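Local atomic coordinates of pullulanase (Klebsiella oxytoca, PDB entry 2YOC), a protein that hydrolyses the alpha-1,6-glucosidic linkages of pullulan and related branched alpha-glucans as a secreted bacterial glycoside hydrolase. Residues B[480-490]-B[533-542]. Residues are numbered along the deposited sequence; the frame is centred on the assembly and turned at random.
Sequences VADIQQPFSRL and LNTLVAQTDS. With CA (calcium ion), chain L.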
loop_
_atom_site.group_PDB
_atom_site.type_symbol
_atom_site.label_atom_id
_atom_site.label_comp_id
_atom_site.label_asym_id
_atom_site.label_seq_id
_atom_site.Cartn_x
_atom_site.Cartn_y
_atom_site.Cartn_z
ATOM N N VAL B 480 38.955 -41.099 -21.718
ATOM C CA VAL B 480 37.858 -41.033 -20.756
ATOM C C VAL B 480 37.699 -42.339 -19.955
ATOM O O VAL B 480 37.940 -43.424 -20.485
ATOM C CB VAL B 480 36.547 -40.622 -21.520
ATOM C CG1 VAL B 480 35.282 -41.224 -20.901
ATOM C CG2 VAL B 480 36.427 -39.097 -21.640
ATOM N N ALA B 481 37.258 -42.218 -18.685
ATOM C CA ALA B 481 36.975 -43.347 -17.796
ATOM C C ALA B 481 35.736 -43.062 -16.939
ATOM O O ALA B 481 35.638 -41.994 -16.329
ATOM C CB ALA B 481 38.162 -43.621 -16.905
ATOM N N ASP B 482 34.787 -44.005 -16.905
ATOM C CA ASP B 482 33.581 -43.855 -16.091
ATOM C C ASP B 482 33.564 -44.850 -14.930
ATOM O O ASP B 482 34.315 -45.833 -14.936
ATOM C CB ASP B 482 32.308 -43.928 -16.940
ATOM C CG ASP B 482 32.248 -42.860 -18.013
ATOM O OD1 ASP B 482 32.105 -41.676 -17.658
ATOM O OD2 ASP B 482 32.365 -43.212 -19.204
ATOM N N ILE B 483 32.733 -44.568 -13.917
ATOM C CA ILE B 483 32.597 -45.348 -12.685
ATOM C C ILE B 483 32.292 -46.832 -12.888
ATOM O O ILE B 483 32.677 -47.653 -12.053
ATOM C CB ILE B 483 31.673 -44.671 -11.644
ATOM C CG1 ILE B 483 30.218 -44.600 -12.130
ATOM C CG2 ILE B 483 32.213 -43.299 -11.229
ATOM C CD1 ILE B 483 29.262 -44.452 -11.066
ATOM N N GLN B 484 31.652 -47.174 -14.011
ATOM C CA GLN B 484 31.274 -48.536 -14.411
ATOM C C GLN B 484 32.498 -49.428 -14.624
ATOM O O GLN B 484 32.421 -50.638 -14.424
ATOM C CB GLN B 484 30.447 -48.486 -15.717
ATOM C CG GLN B 484 29.027 -47.908 -15.557
ATOM C CD GLN B 484 28.932 -46.391 -15.460
ATOM O OE1 GLN B 484 29.544 -45.639 -16.233
ATOM N NE2 GLN B 484 28.109 -45.906 -14.544
ATOM N N GLN B 485 33.623 -48.801 -15.008
ATOM C CA GLN B 485 34.897 -49.417 -15.372
ATOM C C GLN B 485 35.895 -49.582 -14.213
ATOM O O GLN B 485 35.777 -48.870 -13.208
ATOM C CB GLN B 485 35.528 -48.606 -16.519
ATOM C CG GLN B 485 34.644 -48.560 -17.767
ATOM C CD GLN B 485 35.119 -47.558 -18.775
ATOM O OE1 GLN B 485 35.165 -46.343 -18.538
ATOM N NE2 GLN B 485 35.445 -48.050 -19.945
ATOM N N PRO B 486 36.912 -50.489 -14.345
ATOM C CA PRO B 486 37.909 -50.654 -13.269
ATOM C C PRO B 486 38.615 -49.385 -12.834
ATOM O O PRO B 486 38.843 -48.497 -13.649
ATOM C CB PRO B 486 38.933 -51.624 -13.875
ATOM C CG PRO B 486 38.674 -51.605 -15.354
ATOM C CD PRO B 486 37.196 -51.418 -15.458
ATOM N N PHE B 487 39.006 -49.338 -11.552
ATOM C CA PHE B 487 39.729 -48.218 -10.951
ATOM C C PHE B 487 41.048 -47.971 -11.668
ATOM O O PHE B 487 41.481 -46.822 -11.765
ATOM C CB PHE B 487 39.968 -48.435 -9.448
ATOM C CG PHE B 487 40.135 -47.142 -8.681
ATOM C CD1 PHE B 487 41.351 -46.468 -8.677
ATOM C CD2 PHE B 487 39.075 -46.589 -7.975
ATOM C CE1 PHE B 487 41.503 -45.264 -7.982
ATOM C CE2 PHE B 487 39.235 -45.394 -7.262
ATOM C CZ PHE B 487 40.451 -44.742 -7.269
ATOM N N SER B 488 41.675 -49.047 -12.184
ATOM C CA SER B 488 42.915 -48.969 -12.953
ATOM C C SER B 488 42.733 -47.985 -14.141
ATOM O O SER B 488 43.573 -47.088 -14.302
ATOM C CB SER B 488 43.320 -50.353 -13.448
ATOM O OG SER B 488 42.284 -50.939 -14.222
ATOM N N ARG B 489 41.593 -48.093 -14.901
ATOM C CA ARG B 489 41.279 -47.197 -16.028
ATOM C C ARG B 489 41.331 -45.728 -15.602
ATOM O O ARG B 489 41.916 -44.906 -16.318
ATOM C CB ARG B 489 39.931 -47.544 -16.706
ATOM C CG ARG B 489 39.688 -46.705 -17.972
ATOM C CD ARG B 489 38.690 -47.271 -18.968
ATOM N NE ARG B 489 38.383 -46.313 -20.041
ATOM C CZ ARG B 489 38.551 -46.537 -21.349
ATOM N NH1 ARG B 489 39.001 -47.708 -21.780
ATOM N NH2 ARG B 489 38.230 -45.602 -22.235
ATOM N N LEU B 490 40.764 -45.418 -14.420
ATOM C CA LEU B 490 40.743 -44.066 -13.884
ATOM C C LEU B 490 42.134 -43.502 -13.740
ATOM O O LEU B 490 42.353 -42.368 -14.142
ATOM C CB LEU B 490 39.956 -43.980 -12.558
ATOM C CG LEU B 490 39.962 -42.623 -11.801
ATOM C CD1 LEU B 490 39.346 -41.484 -12.618
ATOM C CD2 LEU B 490 39.237 -42.742 -10.491
ATOM N N LEU B 533 36.890 -38.221 -4.159
ATOM C CA LEU B 533 37.235 -39.092 -5.278
ATOM C C LEU B 533 36.402 -38.687 -6.503
ATOM O O LEU B 533 36.932 -38.622 -7.617
ATOM C CB LEU B 533 37.028 -40.589 -4.917
ATOM C CG LEU B 533 37.091 -41.629 -6.062
ATOM C CD1 LEU B 533 38.435 -41.612 -6.779
ATOM C CD2 LEU B 533 36.851 -43.023 -5.550
ATOM N N ASN B 534 35.113 -38.385 -6.283
ATOM C CA ASN B 534 34.193 -37.976 -7.342
ATOM C C ASN B 534 34.711 -36.768 -8.126
ATOM O O ASN B 534 34.686 -36.802 -9.356
ATOM C CB ASN B 534 32.804 -37.711 -6.794
ATOM C CG ASN B 534 31.734 -37.854 -7.838
ATOM O OD1 ASN B 534 31.629 -38.884 -8.529
ATOM N ND2 ASN B 534 30.916 -36.818 -7.966
ATOM N N THR B 535 35.251 -35.748 -7.421
ATOM C CA THR B 535 35.842 -34.543 -8.009
ATOM C C THR B 535 36.871 -34.923 -9.093
ATOM O O THR B 535 36.829 -34.379 -10.200
ATOM C CB THR B 535 36.439 -33.665 -6.898
ATOM O OG1 THR B 535 35.455 -33.423 -5.891
ATOM C CG2 THR B 535 36.969 -32.340 -7.407
ATOM N N LEU B 536 37.763 -35.880 -8.772
ATOM C CA LEU B 536 38.798 -36.379 -9.670
ATOM C C LEU B 536 38.174 -37.150 -10.825
ATOM O O LEU B 536 38.599 -36.953 -11.967
ATOM C CB LEU B 536 39.783 -37.286 -8.925
ATOM C CG LEU B 536 40.575 -36.674 -7.773
ATOM C CD1 LEU B 536 40.970 -37.738 -6.808
ATOM C CD2 LEU B 536 41.817 -35.924 -8.262
ATOM N N VAL B 537 37.163 -38.020 -10.538
ATOM C CA VAL B 537 36.476 -38.824 -11.559
ATOM C C VAL B 537 35.883 -37.918 -12.617
ATOM O O VAL B 537 36.052 -38.162 -13.813
ATOM C CB VAL B 537 35.394 -39.743 -10.960
ATOM C CG1 VAL B 537 34.673 -40.530 -12.055
ATOM C CG2 VAL B 537 36.002 -40.687 -9.937
ATOM N N ALA B 538 35.222 -36.854 -12.147
ATOM C CA ALA B 538 34.507 -35.840 -12.896
ATOM C C ALA B 538 35.298 -35.130 -13.986
ATOM O O ALA B 538 34.685 -34.584 -14.908
ATOM C CB ALA B 538 33.902 -34.829 -11.935
ATOM N N GLN B 539 36.640 -35.114 -13.880
ATOM C CA GLN B 539 37.544 -34.483 -14.850
ATOM C C GLN B 539 37.729 -35.362 -16.091
ATOM O O GLN B 539 38.024 -34.848 -17.161
ATOM C CB GLN B 539 38.915 -34.273 -14.232
ATOM C CG GLN B 539 38.939 -33.497 -12.931
ATOM C CD GLN B 539 40.283 -33.609 -12.245
ATOM O OE1 GLN B 539 41.246 -34.247 -12.728
ATOM N NE2 GLN B 539 40.376 -32.988 -11.088
ATOM N N THR B 540 37.603 -36.680 -15.933
ATOM C CA THR B 540 37.798 -37.658 -16.996
ATOM C C THR B 540 36.535 -38.481 -17.296
ATOM O O THR B 540 36.622 -39.532 -17.957
ATOM C CB THR B 540 38.957 -38.575 -16.614
ATOM O OG1 THR B 540 38.594 -39.361 -15.464
ATOM C CG2 THR B 540 40.252 -37.810 -16.395
ATOM N N ASP B 541 35.365 -38.030 -16.782
ATOM C CA ASP B 541 34.111 -38.741 -17.021
ATOM C C ASP B 541 33.454 -38.318 -18.365
ATOM O O ASP B 541 34.015 -37.500 -19.124
ATOM C CB ASP B 541 33.159 -38.691 -15.787
ATOM C CG ASP B 541 32.457 -37.371 -15.425
ATOM O OD1 ASP B 541 32.666 -36.353 -16.137
ATOM O OD2 ASP B 541 31.712 -37.352 -14.414
ATOM N N SER B 542 32.293 -38.922 -18.663
ATOM C CA SER B 542 31.477 -38.664 -19.840
ATOM C C SER B 542 30.281 -37.764 -19.437
ATOM O O SER B 542 29.412 -37.415 -20.270
ATOM C CB SER B 542 30.989 -39.991 -20.405
ATOM O OG SER B 542 32.062 -40.780 -20.887
HETATM CA CA CA L . 33.269 -34.005 -17.207
#
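In the pullulanase Ins domain, the incoming chain at Val480–Asp482 joins the outgoing chain at Thr540–Ser542, next to a calcium site. Ala481 N donates a nearly straight hydrogen bond to Thr540 O (2.9 Å, 168°). One residue further on, the carboxylate of Asp482 binds the backbone N and the hydroxyl of Ser542: OD1 accepts from N (2.9 Å) and OD2 from OG (3.0 Å), each through its syn lone pair, so two bonds fix the rotation of the carboxylate. Asp482 N is itself held by Gln485 OE1, while Arg489 grips Val480 O side-on, NE and NH2 converging on this one oxygen in the guanidinium plane.

Alongside this polar seam, mostly apolar side chains meet. Leu490, its CG anti to the backbone N (chi1 174°), reaches helix 529-537 and the turn after it with both methyls: CD2 meets Val537 CG2 (3.9 Å) and Leu533 CD1, and CD1 meets Thr540 OG1. Leu533 also meets the rim of the Phe487 ring, its CD2 lying in the ring plane at CE2 (3.8 Å). The side chains of Ile483 and Val537 cross at about a right angle, CG2 against CG1, and Val515 and Leu519 of helix 512-520 pack on Leu533.

Asp541 OD1 binds the calcium ion at 2.6 Å and Ala538 O, within the turn Val537–Thr540, at 2.8 Å. The arrangement is consistent with a helical insertion between barrel strands 461-464 and 586-591, its two chains tied beside a metal-bound turn.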